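Local coordinates for penicillin binding protein 2X (Streptococcus thermophilus, PDB 5U47), which probably cross-links peptidoglycan strands as a divisome transpeptidase during septal cell wall synthesis and is a likely target of beta-lactam acylation, at residues Tyr53-Thr58 and Leu203-Ile208; Glu468-Met473 and Val531-Ser536. The protein carries 1 engineered substitution. All coordinates share one frame; numbering follows the deposited sequence.

In the fold
Contact 1 comes first along the chain and is closed before contact 2 opens. It lies in the dimerisation domain, where the end of strand 42-55 meets the segment 203-208, which runs into strand 207-210. Contact 2 belongs to the transpeptidase domain and joins helix 463-478 to strand 526-534 of the five-stranded antiparallel sheet. The two share no helix, strand or sheet: their centres are about 67 Å apart, their nearest atoms about 51 Å, and they sit on opposite sides of the chain's centre. One thus lies in the elongated N-terminal part of the molecule, the other in the buried interior of the domain that probably carries out cross-linking.

Contact 1 of 2, residues Tyr53-Thr58 and Leu203-Ile208; sequences YAIVST and LGTETI
Tyr-53 and Ile-55, at the end of strand 42-55 in the dimerisation domain, reach across to Leu-203 and Thr-205 in the segment 203-208, which runs into strand 207-210. Both strand side chains leave the same face of the strand, as alternate residues do, and each meets one residue of that segment.

The first interaction is a CH-pi contact. CB of Leu-203 sits over one face of the Tyr-53 ring, 4.1 Å from its centroid and only 15° off the normal, displaced toward the rim. Apolar touching carries on from there: Leu-203 CD1 follows the ring to its far end, 3.5 Å from Tyr-53 CZ, and closes to 3.2 Å from Tyr-53 OH, a tight fit for a methyl against a hydroxyl oxygen. A second, smaller apolar pair lies further along the strand, where Ile-55 and Thr-205 side chains meet at about a right angle. Ile-55 is extended, with CD1 anti to CA about the CB-CG1 bond (chi2 178°), and this sends its tip out to Thr-205.

No hydrogen bond joins the two segments; polar groups of 203-208 are held from elsewhere. Leu-203 O accepts from Gln-104 NE2, and Gly-204 N donates to Glu-137 OE1, so neighbouring strands of the sheet fix this backbone beside Tyr-53. Thr-205 OG1 bonds to Leu-202 O and Glu-194 N. With chi1 at 58°, that hydroxyl takes the slot between backbone N and carbonyl carbon, while the methyl faces the strand: Thr-205 CG2 lies 3.9 Å from Ile-55 CD1.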
loop_
_atom_site.group_PDB
_atom_site.type_symbol
_atom_site.label_atom_id
_atom_site.label_comp_id
_atom_site.label_asym_id
_atom_site.label_seq_id
_atom_site.Cartn_x
_atom_site.Cartn_y
_atom_site.Cartn_z
ATOM N N TYR A 53 -36.535 -14.973 13.037
ATOM C CA TYR A 53 -37.306 -16.061 12.431
ATOM C C TYR A 53 -38.272 -16.642 13.439
ATOM O O TYR A 53 -38.070 -16.522 14.649
ATOM C CB TYR A 53 -36.389 -17.185 11.948
ATOM C CG TYR A 53 -35.438 -16.758 10.868
ATOM C CD1 TYR A 53 -34.219 -16.153 11.190
ATOM C CD2 TYR A 53 -35.742 -16.959 9.528
ATOM C CE1 TYR A 53 -33.338 -15.747 10.204
ATOM C CE2 TYR A 53 -34.866 -16.560 8.534
ATOM C CZ TYR A 53 -33.662 -15.950 8.875
ATOM O OH TYR A 53 -32.785 -15.547 7.889
ATOM N N ALA A 54 -39.320 -17.275 12.927
ATOM C CA ALA A 54 -40.328 -17.923 13.767
ATOM C C ALA A 54 -40.601 -19.319 13.219
ATOM O O ALA A 54 -40.974 -19.466 12.057
ATOM C CB ALA A 54 -41.611 -17.090 13.810
ATOM N N ILE A 55 -40.357 -20.343 14.036
ATOM C CA ILE A 55 -40.636 -21.711 13.623
ATOM C C ILE A 55 -42.091 -22.012 13.994
ATOM O O ILE A 55 -42.453 -21.982 15.178
ATOM C CB ILE A 55 -39.686 -22.729 14.272
ATOM C CG1 ILE A 55 -38.266 -22.521 13.740
ATOM C CG2 ILE A 55 -40.171 -24.158 13.985
ATOM C CD1 ILE A 55 -37.244 -23.445 14.368
ATOM N N VAL A 56 -42.904 -22.289 12.974
ATOM C CA VAL A 56 -44.348 -22.561 13.153
ATOM C C VAL A 56 -44.754 -24.016 12.933
ATOM O O VAL A 56 -45.905 -24.372 13.210
ATOM C CB VAL A 56 -45.209 -21.676 12.210
ATOM C CG1 VAL A 56 -45.043 -20.200 12.567
ATOM C CG2 VAL A 56 -44.873 -21.922 10.732
ATOM N N SER A 57 -43.834 -24.852 12.436
ATOM C CA SER A 57 -44.155 -26.263 12.171
ATOM C C SER A 57 -44.594 -27.002 13.425
ATOM O O SER A 57 -43.904 -26.960 14.450
ATOM C CB SER A 57 -42.949 -27.009 11.587
ATOM O OG SER A 57 -43.270 -28.371 11.355
ATOM N N THR A 58 -45.736 -27.690 13.337
ATOM C CA THR A 58 -46.236 -28.482 14.457
ATOM C C THR A 58 -45.353 -29.727 14.696
ATOM O O THR A 58 -45.507 -30.432 15.710
ATOM C CB THR A 58 -47.726 -28.866 14.270
ATOM O OG1 THR A 58 -47.906 -29.543 13.024
ATOM C CG2 THR A 58 -48.594 -27.623 14.285
ATOM N N LEU A 203 -32.691 -21.658 10.543
ATOM C CA LEU A 203 -31.808 -20.609 11.046
ATOM C C LEU A 203 -32.103 -20.200 12.495
ATOM O O LEU A 203 -33.248 -20.276 12.968
ATOM C CB LEU A 203 -31.839 -19.402 10.105
ATOM C CG LEU A 203 -31.351 -19.689 8.674
ATOM C CD1 LEU A 203 -31.631 -18.511 7.755
ATOM C CD2 LEU A 203 -29.871 -20.056 8.642
ATOM N N GLY A 204 -31.035 -19.805 13.195
ATOM C CA GLY A 204 -31.112 -19.369 14.589
ATOM C C GLY A 204 -31.137 -20.464 15.646
ATOM O O GLY A 204 -31.120 -20.162 16.837
ATOM N N THR A 205 -31.124 -21.724 15.212
ATOM C CA THR A 205 -31.211 -22.886 16.107
ATOM C C THR A 205 -29.884 -23.529 16.512
ATOM O O THR A 205 -29.879 -24.443 17.334
ATOM C CB THR A 205 -32.033 -24.004 15.420
ATOM O OG1 THR A 205 -31.411 -24.362 14.168
ATOM C CG2 THR A 205 -33.445 -23.547 15.186
ATOM N N GLU A 206 -28.797 -23.079 15.885
ATOM C CA GLU A 206 -27.418 -23.582 16.106
ATOM C C GLU A 206 -26.984 -23.951 17.492
ATOM O O GLU A 206 -27.339 -23.298 18.472
ATOM C CB GLU A 206 -26.341 -22.530 15.720
ATOM C CG GLU A 206 -26.488 -21.892 14.384
ATOM C CD GLU A 206 -27.528 -20.797 14.386
ATOM O OE1 GLU A 206 -27.200 -19.661 14.774
ATOM O OE2 GLU A 206 -28.667 -21.085 13.971
ATOM N N THR A 207 -26.135 -24.972 17.526
ATOM C CA THR A 207 -25.430 -25.377 18.711
ATOM C C THR A 207 -23.990 -25.387 18.220
ATOM O O THR A 207 -23.637 -26.182 17.360
ATOM C CB THR A 207 -25.816 -26.786 19.200
ATOM O OG1 THR A 207 -27.175 -26.791 19.641
ATOM C CG2 THR A 207 -24.909 -27.214 20.359
ATOM N N ILE A 208 -23.181 -24.466 18.729
ATOM C CA ILE A 208 -21.774 -24.388 18.357
ATOM C C ILE A 208 -21.062 -25.605 18.934
ATOM O O ILE A 208 -21.258 -25.947 20.099
ATOM C CB ILE A 208 -21.139 -23.067 18.837
ATOM C CG1 ILE A 208 -21.769 -21.902 18.047
ATOM C CG2 ILE A 208 -19.625 -23.100 18.661
ATOM C CD1 ILE A 208 -21.373 -20.512 18.506
#

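Contact 2 of 2, residues Glu468-Met473 and Val531-Ser536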
loop_
_atom_site.group_PDB
_atom_site.type_symbol
_atom_site.label_atom_id
_atom_site.label_comp_id
_atom_site.label_asym_id
_atom_site.label_seq_id
_atom_site.Cartn_x
_atom_site.Cartn_y
_atom_site.Cartn_z
ATOM N N GLU A 468 23.857 16.443 -1.592
ATOM C CA GLU A 468 24.044 17.441 -2.648
ATOM C C GLU A 468 22.838 17.492 -3.578
ATOM O O GLU A 468 22.414 18.577 -3.987
ATOM C CB GLU A 468 25.364 17.221 -3.401
ATOM C CG GLU A 468 26.556 17.512 -2.506
ATOM C CD GLU A 468 27.899 17.312 -3.185
ATOM O OE1 GLU A 468 28.946 17.469 -2.498
ATOM O OE2 GLU A 468 27.916 17.000 -4.395
ATOM N N THR A 469 22.281 16.332 -3.895
ATOM C CA THR A 469 21.085 16.264 -4.724
ATOM C C THR A 469 19.945 17.046 -4.051
ATOM O O THR A 469 19.293 17.865 -4.706
ATOM C CB THR A 469 20.653 14.804 -5.001
ATOM O OG1 THR A 469 21.688 14.132 -5.723
ATOM C CG2 THR A 469 19.384 14.758 -5.831
ATOM N N ARG A 470 19.759 16.842 -2.740
ATOM C CA ARG A 470 18.702 17.551 -1.999
ATOM C C ARG A 470 18.922 19.059 -2.005
ATOM O O ARG A 470 17.971 19.822 -2.147
ATOM C CB ARG A 470 18.568 17.050 -0.563
ATOM C CG ARG A 470 17.985 15.635 -0.433
ATOM C CD ARG A 470 17.533 15.329 0.994
ATOM N NE ARG A 470 18.566 15.626 1.992
ATOM C CZ ARG A 470 19.604 14.842 2.296
ATOM N NH1 ARG A 470 19.811 13.672 1.681
ATOM N NH2 ARG A 470 20.472 15.241 3.216
ATOM N N ASN A 471 20.172 19.484 -1.869
ATOM C CA ASN A 471 20.480 20.909 -1.907
ATOM C C ASN A 471 20.201 21.499 -3.307
ATOM O O ASN A 471 19.601 22.564 -3.408
ATOM C CB ASN A 471 21.905 21.192 -1.459
ATOM C CG ASN A 471 22.214 22.678 -1.468
ATOM O OD1 ASN A 471 21.504 23.469 -0.846
ATOM N ND2 ASN A 471 23.251 23.067 -2.195
ATOM N N TYR A 472 20.598 20.810 -4.376
ATOM C CA TYR A 472 20.293 21.305 -5.733
ATOM C C TYR A 472 18.781 21.409 -5.939
ATOM O O TYR A 472 18.302 22.320 -6.610
ATOM C CB TYR A 472 20.924 20.435 -6.837
ATOM C CG TYR A 472 22.436 20.511 -6.892
ATOM C CD1 TYR A 472 23.076 21.720 -7.125
ATOM C CD2 TYR A 472 23.225 19.373 -6.765
ATOM C CE1 TYR A 472 24.464 21.806 -7.188
ATOM C CE2 TYR A 472 24.604 19.452 -6.822
ATOM C CZ TYR A 472 25.214 20.670 -7.037
ATOM O OH TYR A 472 26.580 20.749 -7.101
ATOM N N MET A 473 18.039 20.490 -5.333
ATOM C CA MET A 473 16.564 20.489 -5.420
ATOM C C MET A 473 15.881 21.677 -4.718
ATOM O O MET A 473 14.710 21.959 -4.991
ATOM C CB MET A 473 15.999 19.158 -4.902
ATOM C CG MET A 473 16.209 17.994 -5.853
ATOM S SD MET A 473 15.830 16.383 -5.121
ATOM C CE MET A 473 14.043 16.428 -5.077
ATOM N N VAL A 531 7.745 15.798 -6.280
ATOM C CA VAL A 531 8.236 15.157 -5.072
ATOM C C VAL A 531 8.756 16.285 -4.202
ATOM O O VAL A 531 9.348 17.244 -4.731
ATOM C CB VAL A 531 9.333 14.120 -5.314
ATOM C CG1 VAL A 531 10.560 14.721 -6.011
ATOM C CG2 VAL A 531 9.712 13.460 -3.995
ATOM N N ALA A 532 8.486 16.203 -2.900
ATOM C CA ALA A 532 8.911 17.207 -1.936
ATOM C C ALA A 532 9.407 16.511 -0.668
ATOM O O ALA A 532 8.846 15.483 -0.248
ATOM C CB ALA A 532 7.756 18.140 -1.615
ATOM N N MET A 533 10.478 17.057 -0.096
ATOM C CA MET A 533 11.101 16.543 1.107
ATOM C C MET A 533 11.378 17.706 2.043
ATOM O O MET A 533 11.924 18.726 1.642
ATOM C CB MET A 533 12.408 15.800 0.783
ATOM C CG MET A 533 12.224 14.658 -0.207
ATOM S SD MET A 533 13.775 13.884 -0.625
ATOM C CE MET A 533 13.357 12.803 -1.989
ATOM N N VAL A 534 10.987 17.550 3.297
ATOM C CA VAL A 534 11.133 18.610 4.256
ATOM C C VAL A 534 11.493 18.022 5.616
ATOM O O VAL A 534 11.044 16.906 5.937
ATOM C CB VAL A 534 9.813 19.428 4.336
ATOM C CG1 VAL A 534 8.683 18.598 4.922
ATOM C CG2 VAL A 534 9.991 20.707 5.134
ATOM N N PRO A 535 12.398 18.657 6.365
ATOM C CA PRO A 535 13.198 19.809 5.938
ATOM C C PRO A 535 14.241 19.287 4.955
ATOM O O PRO A 535 14.493 18.089 4.911
ATOM C CB PRO A 535 13.863 20.305 7.223
ATOM C CG PRO A 535 13.300 19.504 8.333
ATOM C CD PRO A 535 12.628 18.296 7.768
ATOM N N SER A 536 14.842 20.166 4.173
ATOM C CA SER A 536 15.738 19.735 3.113
ATOM C C SER A 536 17.010 19.008 3.549
ATOM O O SER A 536 17.352 17.961 3.007
ATOM C CB SER A 536 16.105 20.932 2.228
ATOM O OG SER A 536 17.022 20.536 1.227
#
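Arg-470 reaches from helix 463-478 to Ser-536, just past the end of strand 526-534, where a helix packs on the five-stranded antiparallel sheet of the penicillin-binding transpeptidase fold. Its CB starts 3.9 Å from Ser-536 O. CD passes 3.3 Å from Ser-536 O and 4.3 Å from Met-533 SD, and the bend at chi3 (-51°) then turns NE onto that same carbonyl. Here the contact becomes polar: NE donates to Ser-536 O over 2.8 Å, with the oxygen in the guanidinium plane and the donor almost in line with the carbonyl bond (170° at the oxygen), though the bond is bent at the hydrogen (147°). Beyond CZ, NH1 bonds to Ile-426 O and NH2 to Glu-537 O. Three backbone carbonyls therefore fix the rotation of this buried guanidinium and probably help to balance its charge.

Ser-536 OG bonds to Thr-503 OG1, which also bonds Arg-470 O, so Thr-503 bridges the two segments. One turn on, Met-473 lies against Lys-505, which probably belongs to the KSG motif near the active site. The Met-473 side chain bends at chi3, bringing CE to 4.0 Å from Val-531 CG1.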